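Local coordinates for TAF6 (Antonospora locustae, PDB 4ATG), which probably serves as a TFIID subunit in transcription, its HEAT-repeat C-terminal domain taking part in forming the complex with Taf9, at residues A[19-24]-A[60-65]; A[51-56]-A[64-69]. One frame throughout, in Å; residues are numbered along the deposited sequence.

Both contacts lean on helix 60-75: contact 1 uses its first turns, 60-65, and contact 2 the next, 64-69, so that Lys64 and Thr65 belong to both. Their centres lie about 8 Å apart. Contact 2 is buried and wholly apolar, a cysteine set between a leucine and an isoleucine of helix 42-55. Contact 1 lies farther from the middle of the chain and is only partly buried; there segment 19-24 adds a water bridge and the stem of a lysine to its methyl packing. The two join directly where Ile20 CD1 meets Leu69 CD1 at 3.6 Å and where Leu63 and Val62 rest on Ser56.

Contact 1 (A[19-24]-A[60-65]); sequences MIKSDM and AEVLKT
Ile20 and Thr65 meet methyl to methyl, CG2 of the isoleucine 3.8 Å from CG2 of the threonine, their side chains set at a slant to each other. Each of these methyls stands anti to its own backbone N; for Thr65 (chi1 -60°) this turns CG2 to the isoleucine and swings OG1 back beside the backbone N. Thr65 OG1 thereby lies 3.1 Å from Glu61 O, one turn earlier in the same helix, and 2.8 Å from a water to which it is hydrogen-bonded. That water donates to Ile20 O at 2.7 Å and bridges the two segments, which share no direct hydrogen bond.

Val62, three residues before Thr65, splits its branches. Val62 CG1, anti to the backbone N (chi1 176°), lies 4.3 Å from Ile20 CG2, while Val62 CG2 packs at 4.0 Å against Lys21 CG. Lys21 thus contributes the base of its stem, and the extended chain carries NZ onward to a long, weak ion pair with Glu59. Leu52 of helix 42-55 touches Ile20, Lys21 and Val62 alike, adding to the apolar side of the contact.

In the turn that follows, Ser22 OG donates to Met19 O at 2.6 Å and accepts from the backbone N of Met24, the N-cap residue of the next helix. This ST turn lies in the link between helix 7-20 and helix 25-34, and the packing of helix 7-20 on helix 60-75, with helix 42-55 alongside, fits the stacked helices of a HEAT-repeat domain.

Contact 2 (A[51-56]-A[64-69]); sequences ELILKS and KTCIAL
Cys66 points from helix 60-75 at two neighbouring side chains of helix 42-55, Leu52 and Ile53, in helix-to-helix packing of a HEAT-repeat domain, where consecutive helices joined by a short turn lie against each other. The nearest approach is Ile53 CG1 to Cys66 CB at 3.5 Å, with Ile53 CD1 at 3.6 Å from the same CB. Ile53 therefore lays the length of its longer branch along the cysteine: CG1 is anti to the carbonyl carbon (chi1 -81°), and CD1 continues beyond it.

The sulfur touches both residues. With SG beside its backbone N (chi1 -69°), Cys66 sets this atom 3.9 Å from both Ile53 CG1 and Leu52 CD2. Leu52 comes in by one methyl, its CG standing anti to the backbone N. No polar bond crosses between the segments, and apolar fit alone joins them here.

Further neighbours surround these side chains. Ile53 also packs on Leu63 and Tyr70 of helix 60-75 and on Ser91 and Cys95 of helix 85-97. Ile67, the residue after Cys66, turns to helices 85-97 and 104-121, and Leu69 packs on Ile29 and Leu32 of helix 25-34, so helix 60-75 is held on several flanks.

Near the end of helix 42-55, Ser56 N bonds to Ile53 O at 3.0 Å, and Ser56 OG donates at 2.6 Å to Leu52 O, approaching from above the carbonyl plane, 43° out of it.

Contact 1 (A[19-24]-A[60-65])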
ATOM      1  N   MET A  19     -17.982   4.827   9.298  1.00 16.32           N
ATOM      2  CA  MET A  19     -17.704   3.565  10.010  1.00 16.39           C
ATOM      3  C   MET A  19     -16.197   3.276  10.165  1.00 19.64           C
ATOM      4  O   MET A  19     -15.833   2.475  10.996  1.00 19.55           O
ATOM      5  CB  MET A  19     -18.412   2.384   9.306  1.00 17.91           C
ATOM      6  CG  MET A  19     -19.971   2.467   9.410  1.00 21.63           C
ATOM      7  SD  MET A  19     -20.826   1.517   8.121  1.00 25.16           S
ATOM      8  CE  MET A  19     -20.701  -0.112   8.804  1.00 22.51           C
ATOM      9  N   ILE A  20     -15.323   3.933   9.376  1.00 18.35           N
ATOM     10  CA  ILE A  20     -13.869   3.688   9.451  1.00 18.88           C
ATOM     11  C   ILE A  20     -13.339   3.887  10.865  1.00 25.78           C
ATOM     12  O   ILE A  20     -12.656   3.004  11.396  1.00 26.98           O
ATOM     13  CB  ILE A  20     -13.093   4.535   8.393  1.00 22.23           C
ATOM     14  CG1 ILE A  20     -13.505   4.151   6.964  1.00 21.33           C
ATOM     15  CG2 ILE A  20     -11.535   4.456   8.609  1.00 24.39           C
ATOM     16  CD1 ILE A  20     -12.935   5.087   5.835  1.00 25.07           C
ATOM     17  N   LYS A  21     -13.702   5.019  11.499  1.00 24.07           N
ATOM     18  CA  LYS A  21     -13.262   5.331  12.860  1.00 25.70           C
ATOM     19  C   LYS A  21     -14.382   4.997  13.832  1.00 30.38           C
ATOM     20  O   LYS A  21     -14.964   5.889  14.442  1.00 33.18           O
ATOM     21  CB  LYS A  21     -12.849   6.812  12.985  1.00 30.20           C
ATOM     22  CG  LYS A  21     -11.621   7.195  12.177  1.00 43.79           C
ATOM     23  CD  LYS A  21     -11.168   8.596  12.541  1.00 48.21           C
ATOM     24  CE  LYS A  21     -10.297   9.206  11.476  1.00 45.97           C
ATOM     25  NZ  LYS A  21      -9.757  10.531  11.905  1.00 46.32           N
ATOM     26  N   SER A  22     -14.712   3.709  13.961  1.00 24.42           N
ATOM     27  CA  SER A  22     -15.800   3.278  14.845  1.00 23.90           C
ATOM     28  C   SER A  22     -15.636   1.792  15.111  1.00 27.90           C
ATOM     29  O   SER A  22     -14.842   1.134  14.446  1.00 26.30           O
ATOM     30  CB  SER A  22     -17.155   3.515  14.167  1.00 24.15           C
ATOM     31  OG  SER A  22     -17.374   2.548  13.148  1.00 25.78           O
ATOM     32  N   ASP A  23     -16.477   1.245  15.993  1.00 26.67           N
ATOM     33  CA  ASP A  23     -16.520  -0.192  16.304  1.00 27.48           C
ATOM     34  C   ASP A  23     -17.082  -1.003  15.122  1.00 29.28           C
ATOM     35  O   ASP A  23     -17.096  -2.227  15.186  1.00 30.71           O
ATOM     36  CB  ASP A  23     -17.413  -0.403  17.539  1.00 31.03           C
ATOM     37  CG  ASP A  23     -18.797   0.183  17.305  1.00 48.74           C
ATOM     38  OD1 ASP A  23     -18.911   1.431  17.252  1.00 51.26           O
ATOM     39  OD2 ASP A  23     -19.726  -0.597  17.006  1.00 55.77           O
ATOM     40  N   MET A  24     -17.569  -0.328  14.061  1.00 23.16           N
ATOM     41  CA  MET A  24     -18.142  -0.971  12.869  1.00 20.34           C
ATOM     42  C   MET A  24     -17.162  -1.049  11.679  1.00 22.87           C
ATOM     43  O   MET A  24     -17.579  -1.400  10.573  1.00 21.20           O
ATOM     44  CB  MET A  24     -19.421  -0.224  12.434  1.00 22.76           C
ATOM     45  CG  MET A  24     -20.482  -0.175  13.525  1.00 27.39           C
ATOM     46  SD  MET A  24     -21.990   0.658  12.974  1.00 32.37           S
ATOM     47  CE  MET A  24     -21.454   2.352  12.937  1.00 29.27           C
ATOM     48  N   ALA A  60      -2.220   4.252  13.703  1.00 26.23           N
ATOM     49  CA  ALA A  60      -1.901   2.929  13.142  1.00 25.92           C
ATOM     50  C   ALA A  60      -3.145   2.122  12.816  1.00 28.92           C
ATOM     51  O   ALA A  60      -3.217   1.539  11.736  1.00 27.54           O
ATOM     52  CB  ALA A  60      -0.998   2.147  14.095  1.00 27.60           C
ATOM     53  N   GLU A  61      -4.146   2.121  13.723  1.00 25.17           N
ATOM     54  CA  GLU A  61      -5.379   1.371  13.493  1.00 24.18           C
ATOM     55  C   GLU A  61      -6.190   1.930  12.318  1.00 25.72           C
ATOM     56  O   GLU A  61      -6.725   1.150  11.534  1.00 23.62           O
ATOM     57  CB  GLU A  61      -6.193   1.196  14.790  1.00 26.67           C
ATOM     58  CG  GLU A  61      -5.448   0.358  15.835  1.00 37.52           C
ATOM     59  CD  GLU A  61      -4.933  -0.993  15.342  1.00 57.79           C
ATOM     60  OE1 GLU A  61      -5.756  -1.792  14.838  1.00 46.40           O
ATOM     61  OE2 GLU A  61      -3.703  -1.233  15.419  1.00 40.87           O
ATOM     62  N   VAL A  62      -6.204   3.261  12.144  1.00 22.62           N
ATOM     63  CA  VAL A  62      -6.899   3.874  10.978  1.00 21.53           C
ATOM     64  C   VAL A  62      -6.171   3.496   9.704  1.00 21.30           C
ATOM     65  O   VAL A  62      -6.816   3.075   8.746  1.00 18.59           O
ATOM     66  CB  VAL A  62      -7.095   5.412  11.127  1.00 26.74           C
ATOM     67  CG1 VAL A  62      -7.718   6.034   9.871  1.00 25.19           C
ATOM     68  CG2 VAL A  62      -7.950   5.735  12.354  1.00 27.91           C
ATOM     69  N   LEU A  63      -4.826   3.532   9.718  1.00 18.86           N
ATOM     70  CA  LEU A  63      -4.042   3.166   8.522  1.00 18.42           C
ATOM     71  C   LEU A  63      -4.300   1.722   8.129  1.00 21.41           C
ATOM     72  O   LEU A  63      -4.475   1.426   6.943  1.00 20.45           O
ATOM     73  CB  LEU A  63      -2.536   3.383   8.755  1.00 19.26           C
ATOM     74  CG  LEU A  63      -2.058   4.842   8.921  1.00 23.43           C
ATOM     75  CD1 LEU A  63      -0.600   4.885   9.214  1.00 23.18           C
ATOM     76  CD2 LEU A  63      -2.321   5.667   7.692  1.00 26.23           C
ATOM     77  N   LYS A  64      -4.371   0.820   9.126  1.00 18.08           N
ATOM     78  CA  LYS A  64      -4.663  -0.595   8.853  1.00 16.23           C
ATOM     79  C   LYS A  64      -6.038  -0.788   8.231  1.00 18.29           C
ATOM     80  O   LYS A  64      -6.176  -1.595   7.308  1.00 15.19           O
ATOM     81  CB  LYS A  64      -4.536  -1.443  10.115  1.00 17.82           C
ATOM     82  CG  LYS A  64      -3.099  -1.591  10.578  1.00 19.31           C
ATOM     83  CD  LYS A  64      -3.059  -2.443  11.840  1.00 23.04           C
ATOM     84  CE  LYS A  64      -1.726  -2.330  12.540  1.00 31.85           C
ATOM     85  NZ  LYS A  64      -1.771  -2.985  13.868  1.00 32.26           N
ATOM     86  N   THR A  65      -7.049  -0.039   8.707  1.00 15.42           N
ATOM     87  CA  THR A  65      -8.410  -0.070   8.129  1.00 14.74           C
ATOM     88  C   THR A  65      -8.383   0.415   6.685  1.00 18.02           C
ATOM     89  O   THR A  65      -9.016  -0.207   5.848  1.00 17.36           O
ATOM     90  CB  THR A  65      -9.387   0.762   8.992  1.00 20.09           C
ATOM     91  OG1 THR A  65      -9.402   0.182  10.293  1.00 21.41           O
ATOM     92  CG2 THR A  65     -10.822   0.742   8.460  1.00 18.75           C
TER
HETATM   93  O   HOH W   1     -10.077   2.390  11.895  1.00 21.69           O

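Contact 2 (A[51-56]-A[64-69])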
ATOM      1  N   GLU A  51      -6.754  10.452   1.001  1.00 20.93           N
ATOM      2  CA  GLU A  51      -6.680  11.692   1.790  1.00 21.49           C
ATOM      3  C   GLU A  51      -6.649  11.397   3.285  1.00 24.54           C
ATOM      4  O   GLU A  51      -5.911  12.033   4.032  1.00 24.05           O
ATOM      5  CB  GLU A  51      -7.859  12.632   1.457  1.00 23.89           C
ATOM      6  CG  GLU A  51      -7.696  13.371   0.138  1.00 37.30           C
ATOM      7  CD  GLU A  51      -8.910  14.122  -0.383  1.00 64.64           C
ATOM      8  OE1 GLU A  51     -10.021  13.955   0.174  1.00 51.18           O
ATOM      9  OE2 GLU A  51      -8.749  14.859  -1.383  1.00 65.80           O
ATOM     10  N   LEU A  52      -7.421  10.404   3.720  1.00 21.73           N
ATOM     11  CA  LEU A  52      -7.464  10.027   5.133  1.00 21.79           C
ATOM     12  C   LEU A  52      -6.111   9.460   5.573  1.00 24.64           C
ATOM     13  O   LEU A  52      -5.644   9.819   6.652  1.00 25.08           O
ATOM     14  CB  LEU A  52      -8.622   9.024   5.372  1.00 21.21           C
ATOM     15  CG  LEU A  52      -8.867   8.566   6.820  1.00 27.46           C
ATOM     16  CD1 LEU A  52      -9.158   9.755   7.767  1.00 28.42           C
ATOM     17  CD2 LEU A  52     -10.004   7.541   6.865  1.00 29.37           C
ATOM     18  N   ILE A  53      -5.442   8.633   4.726  1.00 19.46           N
ATOM     19  CA  ILE A  53      -4.116   8.093   5.065  1.00 18.57           C
ATOM     20  C   ILE A  53      -3.131   9.242   5.320  1.00 24.25           C
ATOM     21  O   ILE A  53      -2.388   9.200   6.296  1.00 24.48           O
ATOM     22  CB  ILE A  53      -3.622   7.131   3.953  1.00 20.67           C
ATOM     23  CG1 ILE A  53      -4.271   5.723   4.127  1.00 20.04           C
ATOM     24  CG2 ILE A  53      -2.079   7.038   3.885  1.00 22.71           C
ATOM     25  CD1 ILE A  53      -4.315   4.920   2.803  1.00 22.81           C
ATOM     26  N   LEU A  54      -3.143  10.288   4.457  1.00 22.64           N
ATOM     27  CA  LEU A  54      -2.233  11.444   4.619  1.00 24.37           C
ATOM     28  C   LEU A  54      -2.449  12.185   5.926  1.00 29.02           C
ATOM     29  O   LEU A  54      -1.521  12.794   6.454  1.00 30.03           O
ATOM     30  CB  LEU A  54      -2.342  12.414   3.419  1.00 25.25           C
ATOM     31  CG  LEU A  54      -2.009  11.834   2.017  1.00 28.12           C
ATOM     32  CD1 LEU A  54      -2.134  12.912   0.946  1.00 28.73           C
ATOM     33  CD2 LEU A  54      -0.603  11.202   1.979  1.00 28.66           C
ATOM     34  N   LYS A  55      -3.665  12.104   6.463  1.00 25.84           N
ATOM     35  CA  LYS A  55      -4.049  12.771   7.718  1.00 27.20           C
ATOM     36  C   LYS A  55      -3.886  11.866   8.936  1.00 30.80           C
ATOM     37  O   LYS A  55      -4.000  12.350  10.064  1.00 29.67           O
ATOM     38  CB  LYS A  55      -5.529  13.199   7.620  1.00 28.55           C
ATOM     39  CG  LYS A  55      -5.750  14.465   6.816  1.00 39.13           C
ATOM     40  CD  LYS A  55      -7.214  14.651   6.475  1.00 51.05           C
ATOM     41  CE  LYS A  55      -7.456  15.902   5.661  1.00 66.42           C
ATOM     42  NZ  LYS A  55      -8.817  15.906   5.063  1.00 73.96           N
ATOM     43  N   SER A  56      -3.633  10.549   8.712  1.00 26.76           N
ATOM     44  CA  SER A  56      -3.613   9.535   9.775  1.00 25.53           C
ATOM     45  C   SER A  56      -2.296   8.812  10.030  1.00 30.67           C
ATOM     46  O   SER A  56      -2.310   7.698  10.575  1.00 29.84           O
ATOM     47  CB  SER A  56      -4.711   8.504   9.514  1.00 25.56           C
ATOM     48  OG  SER A  56      -5.939   9.136   9.192  1.00 25.82           O
ATOM     49  N   LYS A  64      -4.371   0.820   9.126  1.00 18.08           N
ATOM     50  CA  LYS A  64      -4.663  -0.595   8.853  1.00 16.23           C
ATOM     51  C   LYS A  64      -6.038  -0.788   8.231  1.00 18.29           C
ATOM     52  O   LYS A  64      -6.176  -1.595   7.308  1.00 15.19           O
ATOM     53  CB  LYS A  64      -4.536  -1.443  10.115  1.00 17.82           C
ATOM     54  CG  LYS A  64      -3.099  -1.591  10.578  1.00 19.31           C
ATOM     55  CD  LYS A  64      -3.059  -2.443  11.840  1.00 23.04           C
ATOM     56  CE  LYS A  64      -1.726  -2.330  12.540  1.00 31.85           C
ATOM     57  NZ  LYS A  64      -1.771  -2.985  13.868  1.00 32.26           N
ATOM     58  N   THR A  65      -7.049  -0.039   8.707  1.00 15.42           N
ATOM     59  CA  THR A  65      -8.410  -0.070   8.129  1.00 14.74           C
ATOM     60  C   THR A  65      -8.383   0.415   6.685  1.00 18.02           C
ATOM     61  O   THR A  65      -9.016  -0.207   5.848  1.00 17.36           O
ATOM     62  CB  THR A  65      -9.387   0.762   8.992  1.00 20.09           C
ATOM     63  OG1 THR A  65      -9.402   0.182  10.293  1.00 21.41           O
ATOM     64  CG2 THR A  65     -10.822   0.742   8.460  1.00 18.75           C
ATOM     65  N   CYS A  66      -7.633   1.495   6.387  1.00 16.70           N
ATOM     66  CA  CYS A  66      -7.526   2.048   5.017  1.00 16.00           C
ATOM     67  C   CYS A  66      -6.938   1.041   4.056  1.00 19.06           C
ATOM     68  O   CYS A  66      -7.470   0.845   2.968  1.00 18.69           O
ATOM     69  CB  CYS A  66      -6.723   3.337   5.029  1.00 17.13           C
ATOM     70  SG  CYS A  66      -7.582   4.711   5.837  1.00 21.91           S
ATOM     71  N   ILE A  67      -5.869   0.363   4.484  1.00 16.98           N
ATOM     72  CA  ILE A  67      -5.204  -0.667   3.673  1.00 15.20           C
ATOM     73  C   ILE A  67      -6.176  -1.813   3.410  1.00 17.51           C
ATOM     74  O   ILE A  67      -6.253  -2.310   2.287  1.00 17.37           O
ATOM     75  CB  ILE A  67      -3.904  -1.120   4.409  1.00 18.53           C
ATOM     76  CG1 ILE A  67      -2.875   0.041   4.445  1.00 19.61           C
ATOM     77  CG2 ILE A  67      -3.293  -2.376   3.731  1.00 16.95           C
ATOM     78  CD1 ILE A  67      -1.772  -0.119   5.623  1.00 22.45           C
ATOM     79  N   ALA A  68      -6.923  -2.235   4.448  1.00 15.03           N
ATOM     80  CA  ALA A  68      -7.906  -3.332   4.341  1.00 12.98           C
ATOM     81  C   ALA A  68      -9.046  -2.949   3.420  1.00 14.71           C
ATOM     82  O   ALA A  68      -9.504  -3.809   2.681  1.00 13.34           O
ATOM     83  CB  ALA A  68      -8.436  -3.709   5.723  1.00 14.60           C
ATOM     84  N   LEU A  69      -9.485  -1.655   3.427  1.00 13.46           N
ATOM     85  CA  LEU A  69     -10.550  -1.198   2.516  1.00 13.18           C
ATOM     86  C   LEU A  69     -10.059  -1.258   1.074  1.00 15.83           C
ATOM     87  O   LEU A  69     -10.818  -1.636   0.170  1.00 14.69           O
ATOM     88  CB  LEU A  69     -11.013   0.214   2.876  1.00 13.50           C
ATOM     89  CG  LEU A  69     -11.810   0.331   4.207  1.00 17.62           C
ATOM     90  CD1 LEU A  69     -12.022   1.807   4.549  1.00 17.94           C
ATOM     91  CD2 LEU A  69     -13.166  -0.318   4.072  1.00 15.94           C
TER